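Local coordinates for GAF domain-containing protein (Thermoplasma acidophilum, PDB 4MN7), which probably reduces free methionine-R-sulfoxide back to methionine, as a type II reductase built on a GAF domain, at residues E121-L124 and S125-D129. The protein carries 1 engineered substitution. Residues are numbered along the deposited sequence; the frame is centred on the assembly and turned at random.
Sequences EAML and SSIAD
Ser125 returns to Glu121 one helical turn earlier with two donors: its OG and its N both bond to Glu121 O, at 2.8 Å and 2.9 Å. The two arrive from opposite faces of the carbonyl plane, the hydroxyl tilted 32° from it. The hydroxyl can reach back because its torsion (chi1 -44°) sets OG beside the serine's own backbone N. With an alanine here, Glu121 O would probably keep the backbone donor but lose the hydroxyl, the second of its two donors. The i to i+4 pattern of the alpha-helix continues: Ser126 N, Ile127 N and Ala128 N donate to Ala122 O, Met123 O and Leu124 O, the last bond being 2.8 Å. A water also donates to Ala122 O, at 2.7 Å.

On another flank, Met123 CG touches Ile127 CD1 at 4.1 Å, the side chains crossing at a slant. Met123 has CG anti to its backbone N (chi1 -177°), which brings that carbon to the isoleucine tip.

Leu3 of the second subunit packs on Met123, Ser126 and Ile127, while Leu18 of helix 2-21 meets Leu124 and Ile127. Leu124 and Ala128 face the sheet, both touching Val94, and Glu121 OE2 is held by Asn71. Helix 118-136 thus packs apolar side chains against sheet, helix 2-21 and partner subunit, whereas the Ser125 hydroxyl is satisfied within the helix by a carbonyl of the preceding turn.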
# COMPACT_ATOMS: atom_id res chain seq x y z
N GLU A 121 2.39 -18.71 4.36
CA GLU A 121 2.95 -18.05 5.45
C GLU A 121 4.01 -17.06 5.05
O GLU A 121 4.00 -15.92 5.51
CB GLU A 121 3.55 -19.04 6.46
CG GLU A 121 2.50 -19.84 7.16
CD GLU A 121 3.03 -20.77 8.26
OE1 GLU A 121 4.24 -20.72 8.60
OE2 GLU A 121 2.20 -21.54 8.80
N ALA A 122 4.97 -17.53 4.25
CA ALA A 122 6.11 -16.68 3.85
C ALA A 122 5.62 -15.54 2.93
O ALA A 122 6.01 -14.38 3.08
CB ALA A 122 7.17 -17.54 3.16
N MET A 123 4.67 -15.82 2.05
CA MET A 123 4.20 -14.78 1.12
C MET A 123 3.43 -13.75 1.92
O MET A 123 3.61 -12.57 1.71
CB MET A 123 3.38 -15.41 0.03
CG MET A 123 2.89 -14.46 -1.05
SD MET A 123 4.10 -13.72 -2.17
CE MET A 123 5.12 -15.10 -2.33
N LEU A 124 2.58 -14.20 2.84
CA LEU A 124 1.84 -13.25 3.70
C LEU A 124 2.74 -12.42 4.63
O LEU A 124 2.46 -11.24 4.86
CB LEU A 124 0.74 -14.00 4.51
CG LEU A 124 -0.40 -14.51 3.60
CD1 LEU A 124 -1.33 -15.46 4.31
CD2 LEU A 124 -1.21 -13.35 3.05
N SER A 125 3.83 -13.00 5.18
CA SER A 125 4.81 -12.19 5.90
C SER A 125 5.40 -11.09 5.07
O SER A 125 5.64 -9.99 5.58
CB SER A 125 5.99 -12.97 6.52
OG SER A 125 5.45 -14.08 7.11
N SER A 126 5.74 -11.41 3.83
CA SER A 126 6.25 -10.39 2.92
C SER A 126 5.19 -9.32 2.69
O SER A 126 5.48 -8.13 2.69
CB SER A 126 6.72 -10.98 1.60
OG SER A 126 7.98 -11.63 1.80
N ILE A 127 3.97 -9.75 2.45
CA ILE A 127 2.91 -8.80 2.19
C ILE A 127 2.65 -7.86 3.34
O ILE A 127 2.53 -6.62 3.18
CB ILE A 127 1.64 -9.53 1.76
CG1 ILE A 127 1.92 -10.01 0.33
CG2 ILE A 127 0.46 -8.53 1.79
CD1 ILE A 127 0.96 -10.95 -0.26
N ALA A 128 2.60 -8.46 4.54
CA ALA A 128 2.45 -7.73 5.74
C ALA A 128 3.53 -6.68 5.92
O ALA A 128 3.26 -5.55 6.36
CB ALA A 128 2.41 -8.64 6.90
N ASP A 129 4.75 -7.00 5.51
CA ASP A 129 5.84 -6.10 5.66
C ASP A 129 5.74 -4.95 4.65
O ASP A 129 5.99 -3.79 5.00
CB ASP A 129 7.13 -6.85 5.44
CG ASP A 129 8.32 -6.00 5.65
OD1 ASP A 129 8.33 -5.15 6.60
OD2 ASP A 129 9.28 -6.17 4.86
O HOH W 1 8.64 -13.58 3.08